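Local coordinates for protein neutral ceramidase (Pseudomonas aeruginosa, PDB 2ZWS) that hydrolyses the N-acyl linkage of ceramides to sphingosine and free fatty acid, using a zinc ion, and also catalyses the reverse synthesis, at residues I615-N620 against S630-S635. Residues are numbered along the deposited sequence; the frame is centred on the assembly and turned at random.
Sequences IRHYGN and SEIGGS
In one of its two conformers, a bend at chi2 of Glu631 (64°), after a CG anti to the backbone N, folds the carboxylate back over the neighbouring strand, where OE2 arrives at the edge of the Tyr618 ring, 3.9 Å from CD1. The ring and carboxylate planes stand 61° apart. Beside it, the Asn620 amide is turned 87° to the same carboxylate; Arg554 binds both groups, by a salt bridge to Glu631 OE1 and a hydrogen bond to Asn620 OD1. On the other face, one conformer of Ile632 extends CD1 to 4.0 Å from Gly619 CA, where no side chain intervenes, and to 4.1 Å from NE2 of His617, whose ND1 is hydrogen-bonded to Phe559 O. Two antiparallel hydrogen-bonded pairs fix the register: His617 N to Gly634 O (2.8 Å, nearly straight) with its return bond, and Gly619 N to Ile632 O (2.9 Å) with its reciprocal. Both segments belong to the C-terminal hairpin of strands 611-622 and 629-642 in the beta-sandwich domain; the region required for correct folding and localization includes Asn620 and 630-635. Strand 560-566 flanks 611-622 on its other side, while Ile615 and His617 pack inward on strand 595-603 of the opposing sheet.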
ATOM      1  N   ILE A 615      15.046  -0.354  27.550  1.00 18.91           N
ATOM      2  CA  ILE A 615      13.890  -0.464  26.663  1.00 18.31           C
ATOM      3  C   ILE A 615      12.607  -0.217  27.460  1.00 17.89           C
ATOM      4  O   ILE A 615      12.421  -0.773  28.547  1.00 17.66           O
ATOM      5  CB  ILE A 615      13.884  -1.840  25.926  1.00 17.71           C
ATOM      6  CG1 ILE A 615      15.051  -1.908  24.923  1.00 18.50           C
ATOM      7  CG2 ILE A 615      12.532  -2.096  25.222  1.00 17.80           C
ATOM      8  CD1 ILE A 615      15.305  -3.279  24.317  1.00 19.97           C
ATOM      9  N   ARG A 616      11.753   0.662  26.941  1.00 17.54           N
ATOM     10  CA  ARG A 616      10.453   0.935  27.523  1.00 17.78           C
ATOM     11  C   ARG A 616       9.335   0.342  26.654  1.00 16.69           C
ATOM     12  O   ARG A 616       9.372   0.436  25.407  1.00 16.39           O
ATOM     13  CB  ARG A 616      10.266   2.446  27.689  1.00 18.57           C
ATOM     14  CG  ARG A 616       9.017   2.865  28.401  1.00 21.76           C
ATOM     15  CD  ARG A 616       9.120   4.305  28.881  1.00 24.74           C
ATOM     16  NE  ARG A 616       7.860   4.726  29.488  1.00 25.27           N
ATOM     17  CZ  ARG A 616       7.655   5.916  30.040  1.00 26.92           C
ATOM     18  NH1 ARG A 616       6.473   6.206  30.561  1.00 27.42           N
ATOM     19  NH2 ARG A 616       8.632   6.815  30.047  1.00 28.12           N
ATOM     20  N   HIS A 617       8.339  -0.243  27.310  1.00 16.76           N
ATOM     21  CA  HIS A 617       7.160  -0.768  26.644  1.00 16.19           C
ATOM     22  C   HIS A 617       5.918   0.033  27.022  1.00 16.44           C
ATOM     23  O   HIS A 617       5.734   0.387  28.181  1.00 16.35           O
ATOM     24  CB  HIS A 617       6.956  -2.257  26.985  1.00 15.89           C
ATOM     25  CG  HIS A 617       5.628  -2.809  26.570  1.00 16.53           C
ATOM     26  ND1 HIS A 617       5.160  -2.750  25.268  1.00 13.35           N
ATOM     27  CD2 HIS A 617       4.698  -3.502  27.275  1.00 15.49           C
ATOM     28  CE1 HIS A 617       3.980  -3.345  25.208  1.00 16.54           C
ATOM     29  NE2 HIS A 617       3.675  -3.796  26.413  1.00 16.89           N
ATOM     30  N   TYR A 618       5.092   0.339  26.025  1.00 16.31           N
ATOM     31  CA  TYR A 618       3.777   0.950  26.226  1.00 16.08           C
ATOM     32  C   TYR A 618       2.724   0.029  25.631  1.00 15.66           C
ATOM     33  O   TYR A 618       2.906  -0.440  24.505  1.00 15.98           O
ATOM     34  CB  TYR A 618       3.695   2.286  25.488  1.00 17.09           C
ATOM     35  CG  TYR A 618       4.715   3.323  25.847  1.00 17.87           C
ATOM     36  CD1 TYR A 618       4.386   4.344  26.733  1.00 18.49           C
ATOM     37  CD2 TYR A 618       5.990   3.326  25.287  1.00 17.15           C
ATOM     38  CE1 TYR A 618       5.303   5.332  27.051  1.00 20.66           C
ATOM     39  CE2 TYR A 618       6.920   4.307  25.595  1.00 19.18           C
ATOM     40  CZ  TYR A 618       6.563   5.307  26.494  1.00 19.61           C
ATOM     41  OH  TYR A 618       7.460   6.313  26.820  1.00 20.99           O
ATOM     42  N   GLY A 619       1.641  -0.227  26.359  1.00 14.35           N
ATOM     43  CA  GLY A 619       0.535  -1.060  25.881  1.00 15.31           C
ATOM     44  C   GLY A 619      -0.783  -0.623  26.509  1.00 14.67           C
ATOM     45  O   GLY A 619      -0.846   0.427  27.158  1.00 17.11           O
ATOM     46  N   ASN A 620      -1.828  -1.418  26.318  1.00 15.70           N
ATOM     47  CA  ASN A 620      -3.155  -1.101  26.841  1.00 15.13           C
ATOM     48  C   ASN A 620      -3.844  -2.383  27.236  1.00 15.96           C
ATOM     49  O   ASN A 620      -3.684  -3.413  26.566  1.00 16.31           O
ATOM     50  CB  ASN A 620      -3.998  -0.330  25.795  1.00 15.53           C
ATOM     51  CG  ASN A 620      -3.342   0.971  25.366  1.00 15.09           C
ATOM     52  OD1 ASN A 620      -2.447   0.960  24.513  1.00 17.19           O
ATOM     53  ND2 ASN A 620      -3.755   2.107  25.975  1.00 15.69           N
ATOM     54  N   SER A 630      -7.233   0.709  29.723  1.00 20.46           N
ATOM     55  CA  SER A 630      -6.258   1.537  30.445  0.50 19.95           C
ATOM     56  C   SER A 630      -4.876   1.451  29.827  1.00 20.02           C
ATOM     57  O   SER A 630      -4.544   0.465  29.167  1.00 19.50           O
ATOM     58  CB  SER A 630      -6.134   1.095  31.917  0.50 20.65           C
ATOM     59  OG  SER A 630      -7.379   1.080  32.600  0.50 21.74           O
ATOM     60  N   GLU A 631      -4.066   2.470  30.088  1.00 19.52           N
ATOM     61  CA  GLU A 631      -2.667   2.494  29.697  0.50 19.92           C
ATOM     62  C   GLU A 631      -1.829   1.652  30.642  1.00 19.58           C
ATOM     63  O   GLU A 631      -1.982   1.767  31.858  1.00 20.48           O
ATOM     64  CB  GLU A 631      -2.143   3.931  29.737  0.50 20.38           C
ATOM     65  CG  GLU A 631      -0.649   4.078  29.468  0.50 21.79           C
ATOM     66  CD  GLU A 631      -0.254   3.651  28.058  0.50 23.25           C
ATOM     67  OE1 GLU A 631      -1.075   3.860  27.130  0.50 23.41           O
ATOM     68  OE2 GLU A 631       0.876   3.121  27.880  0.50 20.78           O
ATOM     69  N   ILE A 632      -0.931   0.839  30.086  1.00 19.21           N
ATOM     70  CA  ILE A 632       0.014   0.067  30.889  0.50 19.22           C
ATOM     71  C   ILE A 632       1.425   0.241  30.325  1.00 19.12           C
ATOM     72  O   ILE A 632       1.596   0.644  29.162  1.00 18.70           O
ATOM     73  CB  ILE A 632      -0.394  -1.431  31.000  0.50 19.27           C
ATOM     74  CG1 ILE A 632      -0.391  -2.135  29.632  0.50 19.22           C
ATOM     75  CG2 ILE A 632      -1.770  -1.567  31.656  0.50 19.45           C
ATOM     76  CD1 ILE A 632       0.868  -2.940  29.339  0.50 16.80           C
ATOM     77  N   GLY A 633       2.439  -0.050  31.131  1.00 18.91           N
ATOM     78  CA  GLY A 633       3.801   0.128  30.660  1.00 19.06           C
ATOM     79  C   GLY A 633       4.846  -0.327  31.633  1.00 19.86           C
ATOM     80  O   GLY A 633       4.535  -0.585  32.797  1.00 19.44           O
ATOM     81  N   GLY A 634       6.082  -0.396  31.162  1.00 19.67           N
ATOM     82  CA  GLY A 634       7.201  -0.866  31.980  1.00 20.45           C
ATOM     83  C   GLY A 634       8.518  -0.533  31.317  1.00 20.38           C
ATOM     84  O   GLY A 634       8.562  -0.253  30.120  1.00 19.84           O
ATOM     85  N   SER A 635       9.597  -0.588  32.090  1.00 20.72           N
ATOM     86  CA  SER A 635      10.942  -0.316  31.583  1.00 20.55           C
ATOM     87  C   SER A 635      11.915  -1.368  32.082  1.00 20.39           C
ATOM     88  O   SER A 635      11.808  -1.796  33.230  1.00 20.38           O
ATOM     89  CB  SER A 635      11.418   1.065  32.015  1.00 21.36           C
ATOM     90  OG  SER A 635      10.735   2.088  31.301  1.00 24.12           O
TER